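Aminotransferase (Streptomyces pactum, PDB 4ZM4) belongs to the class-III aminotransferases, pyridoxal-phosphate-dependent enzymes built on a large mixed sheet flanked by helices and assembled as dimers. Local coordinates at residues B[119-124]-B[312-317]; B[81-86]-B[318-323]. The protein carries 1 engineered substitution. One frame throughout, in Å; residues are numbered along the deposited sequence.

Contact 1: residues B[119-124]-B[312-317]; sequences FANSGT and AGNHAA. With P3B ((3E,4R,5R)-4,5-dihydroxy-3-{[(Z)-{3-hydroxy-2-methyl-5-[(phosphonooxy)methyl]pyridin-4(1H)-ylidene}methyl]imino}cyclohex-1-ene-1-carboxylic acid), chain H.
F119, last but one residue of strand 116-120, lays its CB against the backbone of G313, 3.7 Å from G313 N. With its CG anti to the carbonyl carbon (chi1 -68°), the ring swings off from the 312-317 backbone. F119 O lies 3.4 Å from A312 CB. At A120 a water does the joining: it donates to A120 O at 2.7 Å and accepts from G313 N at 2.9 Å, so the two backbones, which share no direct hydrogen bond, are bridged where G313 turns with a left-handed conformation. N121 comes next, its OD1 approaching A312 N to 4.0 Å, a polar neighbour and not a bond. In the other segment N314 is the N-cap of helix 315-329: its OD1 accepts from A317 N at 2.9 Å in a nearly straight capping bond (167°), the donor standing above the carbonyl plane, while its ND2 goes to Y311 O. Beyond N121 the first segment leaves its partner. S122 is the N-cap of helix 123-138, its OG bonded to E125 N and also to E125 OE2 of the second subunit. The first turn of that helix then faces the phosphate of P3B: G123 N gives to OAC at 3.1 Å, and T124 N to OAH at 3.1 Å. The T124 hydroxyl donates to that second oxygen as well. Two backbone N-H groups and the T124 hydroxyl thus grip the phosphate, and the helix dipole would favour its negative charge. G309 N and V310 N of the second subunit also bond to P3B, so the site is shared across the dimer, while the strand leading into it is tied through a water to the turn that opens helix 315-329.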
loop_
_atom_site.group_PDB
_atom_site.type_symbol
_atom_site.label_atom_id
_atom_site.label_comp_id
_atom_site.label_asym_id
_atom_site.label_seq_id
_atom_site.Cartn_x
_atom_site.Cartn_y
_atom_site.Cartn_z
ATOM N N PHE B 119 2.070 -10.865 -3.145
ATOM C CA PHE B 119 1.844 -9.503 -3.594
ATOM C C PHE B 119 1.437 -8.596 -2.444
ATOM O O PHE B 119 0.925 -9.053 -1.419
ATOM C CB PHE B 119 0.766 -9.456 -4.666
ATOM C CG PHE B 119 1.193 -10.104 -5.959
ATOM C CD1 PHE B 119 2.006 -9.406 -6.851
ATOM C CD2 PHE B 119 0.824 -11.395 -6.248
ATOM C CE1 PHE B 119 2.427 -9.994 -8.009
ATOM C CE2 PHE B 119 1.249 -11.980 -7.405
ATOM C CZ PHE B 119 2.058 -11.291 -8.284
ATOM N N ALA B 120 1.672 -7.300 -2.674
ATOM C CA ALA B 120 1.348 -6.244 -1.740
ATOM C C ALA B 120 0.931 -5.044 -2.568
ATOM O O ALA B 120 1.054 -5.062 -3.790
ATOM C CB ALA B 120 2.568 -5.903 -0.867
ATOM N N ASN B 121 0.551 -3.964 -1.886
ATOM C CA ASN B 121 0.159 -2.729 -2.572
ATOM C C ASN B 121 1.324 -1.786 -2.808
ATOM O O ASN B 121 1.218 -0.887 -3.631
ATOM C CB ASN B 121 -0.909 -2.006 -1.757
ATOM C CG ASN B 121 -2.085 -2.885 -1.474
ATOM O OD1 ASN B 121 -2.813 -3.279 -2.395
ATOM N ND2 ASN B 121 -2.293 -3.226 -0.193
ATOM N N SER B 122 2.429 -1.966 -2.090
ATOM C CA SER B 122 3.520 -0.983 -2.102
ATOM C C SER B 122 4.862 -1.596 -1.719
ATOM O O SER B 122 4.894 -2.646 -1.089
ATOM C CB SER B 122 3.205 0.107 -1.109
ATOM O OG SER B 122 3.223 -0.423 0.199
ATOM N N GLY B 123 5.954 -0.956 -2.118
ATOM C CA GLY B 123 7.262 -1.398 -1.720
ATOM C C GLY B 123 7.445 -1.421 -0.212
ATOM O O GLY B 123 8.110 -2.294 0.346
ATOM N N THR B 124 6.852 -0.449 0.453
ATOM C CA THR B 124 6.917 -0.362 1.878
ATOM C C THR B 124 6.323 -1.632 2.504
ATOM O O THR B 124 6.917 -2.225 3.428
ATOM C CB THR B 124 6.210 0.934 2.367
ATOM O OG1 THR B 124 7.019 2.073 2.032
ATOM C CG2 THR B 124 5.964 0.921 3.871
ATOM N N ALA B 312 -4.259 -6.895 -1.486
ATOM C CA ALA B 312 -3.046 -7.483 -1.962
ATOM C C ALA B 312 -3.410 -8.462 -3.069
ATOM O O ALA B 312 -4.256 -9.308 -2.880
ATOM C CB ALA B 312 -2.278 -8.153 -0.833
ATOM N N GLY B 313 -2.730 -8.344 -4.208
ATOM C CA GLY B 313 -2.925 -9.283 -5.295
ATOM C C GLY B 313 -4.313 -9.164 -5.929
ATOM O O GLY B 313 -4.837 -10.135 -6.397
ATOM N N ASN B 314 -4.924 -7.984 -5.891
ATOM C CA ASN B 314 -6.241 -7.837 -6.487
ATOM C C ASN B 314 -6.145 -8.019 -7.992
ATOM O O ASN B 314 -5.066 -7.942 -8.581
ATOM C CB ASN B 314 -6.883 -6.469 -6.112
ATOM C CG ASN B 314 -6.122 -5.283 -6.670
ATOM O OD1 ASN B 314 -6.324 -4.873 -7.836
ATOM N ND2 ASN B 314 -5.265 -4.687 -5.846
ATOM N N HIS B 315 -7.287 -8.222 -8.636
ATOM C CA HIS B 315 -7.299 -8.671 -10.029
ATOM C C HIS B 315 -6.840 -7.588 -11.001
ATOM O O HIS B 315 -6.119 -7.893 -11.954
ATOM C CB HIS B 315 -8.676 -9.200 -10.433
ATOM C CG HIS B 315 -9.324 -10.064 -9.399
ATOM N ND1 HIS B 315 -8.622 -10.968 -8.650
ATOM C CD2 HIS B 315 -10.605 -10.119 -8.955
ATOM C CE1 HIS B 315 -9.437 -11.553 -7.783
ATOM N NE2 HIS B 315 -10.647 -11.053 -7.944
ATOM N N ALA B 316 -7.223 -6.340 -10.753
ATOM C CA ALA B 316 -6.691 -5.221 -11.539
ATOM C C ALA B 316 -5.176 -5.120 -11.440
ATOM O O ALA B 316 -4.493 -5.067 -12.469
ATOM C CB ALA B 316 -7.312 -3.904 -11.119
ATOM N N ALA B 317 -4.641 -5.142 -10.224
ATOM C CA ALA B 317 -3.188 -5.091 -10.031
ATOM C C ALA B 317 -2.456 -6.223 -10.762
ATOM O O ALA B 317 -1.453 -5.980 -11.442
ATOM C CB ALA B 317 -2.827 -5.147 -8.543
HETATM O OAH P3B H . 6.305 2.484 -0.360
HETATM P PBA P3B H . 6.664 2.621 -1.898
HETATM O OAI P3B H . 6.757 4.102 -2.108
HETATM O OAC P3B H . 5.622 2.019 -2.826
HETATM O OAQ P3B H . 8.172 1.899 -1.953
HETATM C CAM P3B H . 9.174 2.079 -0.901
HETATM C CAV P3B H . 10.401 1.893 -1.488
HETATM C CAL P3B H . 11.030 0.676 -1.267
HETATM N NAP P3B H . 12.251 0.445 -1.887
HETATM C CAU P3B H . 12.822 1.385 -2.714
HETATM C CAA P3B H . 14.041 1.163 -3.297
HETATM C CAW P3B H . 12.237 2.559 -2.895
HETATM O OAE P3B H . 12.852 3.440 -3.716
HETATM C CAX P3B H . 10.997 2.869 -2.334
HETATM C CAJ P3B H . 10.395 4.159 -2.548
HETATM N NAO P3B H . 11.074 5.181 -3.169
HETATM C CAT P3B H . 10.560 6.447 -3.275
HETATM C CAK P3B H . 9.386 6.925 -2.630
HETATM C CAS P3B H . 8.935 8.239 -2.695
HETATM C CAR P3B H . 7.734 8.651 -2.087
HETATM O OAD P3B H . 7.276 9.796 -2.231
HETATM O OAB P3B H . 7.117 7.946 -1.327
HETATM C CAN P3B H . 9.460 9.111 -3.566
HETATM C CAY P3B H . 10.655 8.682 -4.432
HETATM O OAF P3B H . 11.488 9.858 -4.413
HETATM C CAZ P3B H . 11.411 7.368 -3.980
HETATM O OAG P3B H . 12.247 6.702 -4.997
HETATM O O HOH W 1 -1.242 -5.915 -4.809
#

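Contact 2: residues B[81-86]-B[318-323]; sequences DAVADQ and LRAVVA
R319 grips D85 end-on: NH1 and NH2 both donate to the one oxygen D85 OD2, NH1 at 3.0 Å and NH2 at 3.1 Å. That oxygen lies in the guanidinium plane, whereas the carboxylate stands at 90° to it and is met on its anti side, the two nitrogens coming from opposite faces. K89 NZ forms a second salt bridge to OD2, so two cations share this acceptor. NH1 has another partner, Q86 OE1 at 2.9 Å, and Q86 NE2 turns to G90 O, which fixes how the amide is rotated. A bend at chi2 (68°) turns the arginine chain to run alongside helix 77-89, setting the guanidinium flat beneath A82 O, which stands over its centre; R319 CG touches the same carbonyl oxygen at 3.3 Å. The whole side chain is a knob among A82, V83, D85 and Q86. Outward from it the packing is apolar: A82 CB meets A323 CB at 3.7 Å, and V83 CG2 meets A320 CB at 3.7 Å. V83 and A84 also pack on F87 and A84 of the second subunit. The axes of the two short segments approach to 8.6 Å at 151°, with small alanine side chains meeting between them: a nearly antiparallel helix pair, with R319 as a single knob in a hole of helix 77-89, joining that helix at the dimer interface to helix 315-329.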
loop_
_atom_site.group_PDB
_atom_site.type_symbol
_atom_site.label_atom_id
_atom_site.label_comp_id
_atom_site.label_asym_id
_atom_site.label_seq_id
_atom_site.Cartn_x
_atom_site.Cartn_y
_atom_site.Cartn_z
ATOM N N ASP B 81 -5.430 -0.647 -21.419
ATOM C CA ASP B 81 -6.540 -1.409 -21.968
ATOM C C ASP B 81 -6.771 -2.698 -21.224
ATOM O O ASP B 81 -7.911 -3.081 -20.987
ATOM C CB ASP B 81 -6.304 -1.736 -23.447
ATOM C CG ASP B 81 -6.402 -0.513 -24.352
ATOM O OD1 ASP B 81 -6.896 0.553 -23.905
ATOM O OD2 ASP B 81 -5.996 -0.643 -25.530
ATOM N N ALA B 82 -5.694 -3.390 -20.869
ATOM C CA ALA B 82 -5.817 -4.620 -20.082
ATOM C C ALA B 82 -6.431 -4.341 -18.689
ATOM O O ALA B 82 -7.346 -5.054 -18.236
ATOM C CB ALA B 82 -4.476 -5.331 -19.965
ATOM N N VAL B 83 -5.981 -3.278 -18.040
ATOM C CA VAL B 83 -6.485 -2.946 -16.693
ATOM C C VAL B 83 -7.937 -2.496 -16.734
ATOM O O VAL B 83 -8.758 -2.964 -15.942
ATOM C CB VAL B 83 -5.608 -1.894 -16.010
ATOM C CG1 VAL B 83 -6.202 -1.488 -14.676
ATOM C CG2 VAL B 83 -4.200 -2.429 -15.816
ATOM N N ALA B 84 -8.290 -1.685 -17.720
ATOM C CA ALA B 84 -9.685 -1.290 -17.927
ATOM C C ALA B 84 -10.608 -2.472 -18.230
ATOM O O ALA B 84 -11.752 -2.532 -17.768
ATOM C CB ALA B 84 -9.782 -0.267 -19.047
ATOM N N ASP B 85 -10.124 -3.424 -19.009
ATOM C CA ASP B 85 -10.870 -4.648 -19.240
ATOM C C ASP B 85 -11.146 -5.412 -17.935
ATOM O O ASP B 85 -12.209 -5.985 -17.761
ATOM C CB ASP B 85 -10.107 -5.547 -20.202
ATOM C CG ASP B 85 -10.886 -6.795 -20.562
ATOM O OD1 ASP B 85 -12.017 -6.631 -21.019
ATOM O OD2 ASP B 85 -10.376 -7.921 -20.400
ATOM N N GLN B 86 -10.170 -5.427 -17.045
ATOM C CA GLN B 86 -10.327 -6.085 -15.758
ATOM C C GLN B 86 -11.358 -5.409 -14.867
ATOM O O GLN B 86 -12.067 -6.095 -14.124
ATOM C CB GLN B 86 -8.992 -6.166 -15.005
ATOM C CG GLN B 86 -8.974 -7.269 -13.969
ATOM C CD GLN B 86 -9.377 -8.597 -14.594
ATOM O OE1 GLN B 86 -8.784 -9.019 -15.569
ATOM N NE2 GLN B 86 -10.383 -9.251 -14.021
ATOM N N LEU B 318 -2.949 -7.442 -10.638
ATOM C CA LEU B 318 -2.315 -8.580 -11.317
ATOM C C LEU B 318 -2.546 -8.590 -12.844
ATOM O O LEU B 318 -1.670 -9.011 -13.603
ATOM C CB LEU B 318 -2.721 -9.906 -10.666
ATOM C CG LEU B 318 -2.342 -9.984 -9.184
ATOM C CD1 LEU B 318 -2.421 -11.428 -8.688
ATOM C CD2 LEU B 318 -0.949 -9.418 -8.902
ATOM N N ARG B 319 -3.656 -8.037 -13.307
ATOM C CA ARG B 319 -3.800 -7.787 -14.747
ATOM C C ARG B 319 -2.702 -6.831 -15.240
ATOM O O ARG B 319 -2.115 -7.020 -16.319
ATOM C CB ARG B 319 -5.203 -7.243 -15.056
ATOM C CG ARG B 319 -5.563 -7.220 -16.537
ATOM C CD ARG B 319 -5.710 -8.619 -17.131
ATOM N NE ARG B 319 -5.962 -8.543 -18.559
ATOM C CZ ARG B 319 -7.157 -8.399 -19.110
ATOM N NH1 ARG B 319 -8.257 -8.350 -18.378
ATOM N NH2 ARG B 319 -7.260 -8.303 -20.414
ATOM N N ALA B 320 -2.426 -5.780 -14.462
ATOM C CA ALA B 320 -1.374 -4.845 -14.833
ATOM C C ALA B 320 0.001 -5.548 -14.883
ATOM O O ALA B 320 0.795 -5.273 -15.760
ATOM C CB ALA B 320 -1.346 -3.659 -13.872
ATOM N N VAL B 321 0.270 -6.440 -13.930
ATOM C CA VAL B 321 1.546 -7.148 -13.913
ATOM C C VAL B 321 1.627 -8.016 -15.156
ATOM O O VAL B 321 2.648 -8.020 -15.843
ATOM C CB VAL B 321 1.744 -8.002 -12.632
ATOM C CG1 VAL B 321 2.951 -8.915 -12.728
ATOM C CG2 VAL B 321 1.894 -7.112 -11.401
ATOM N N VAL B 322 0.551 -8.726 -15.461
ATOM C CA VAL B 322 0.511 -9.614 -16.636
ATOM C C VAL B 322 0.706 -8.862 -17.949
ATOM O O VAL B 322 1.487 -9.267 -18.807
ATOM C CB VAL B 322 -0.809 -10.414 -16.661
ATOM C CG1 VAL B 322 -1.049 -11.055 -18.043
ATOM C CG2 VAL B 322 -0.801 -11.469 -15.552
ATOM N N ALA B 323 0.002 -7.756 -18.102
ATOM C CA ALA B 323 0.148 -6.937 -19.315
ATOM C C ALA B 323 1.555 -6.321 -19.423
ATOM O O ALA B 323 2.144 -6.308 -20.501
ATOM C CB ALA B 323 -0.912 -5.839 -19.353
#

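Helix 315-329 belongs to both contacts, its first turn to contact 1 and the following turns to contact 2. Along the chain the order is 81-86, 119-124, 312-317, 318-323, so contact 1 falls between the two segments of contact 2 in sequence. Their centres lie about 13 Å apart, and they touch: F119 CE1 packs on L318 CD2 at 3.5 Å, and Q86 CG lies 3.5 Å from H315 O. The two contacts thus form a connected chain of packing from helix 77-89 through helix 315-329 to strand 116-120, an outermost strand of the seven-stranded sheet, which leads into the phosphate-binding turn; the second subunit borders both contacts.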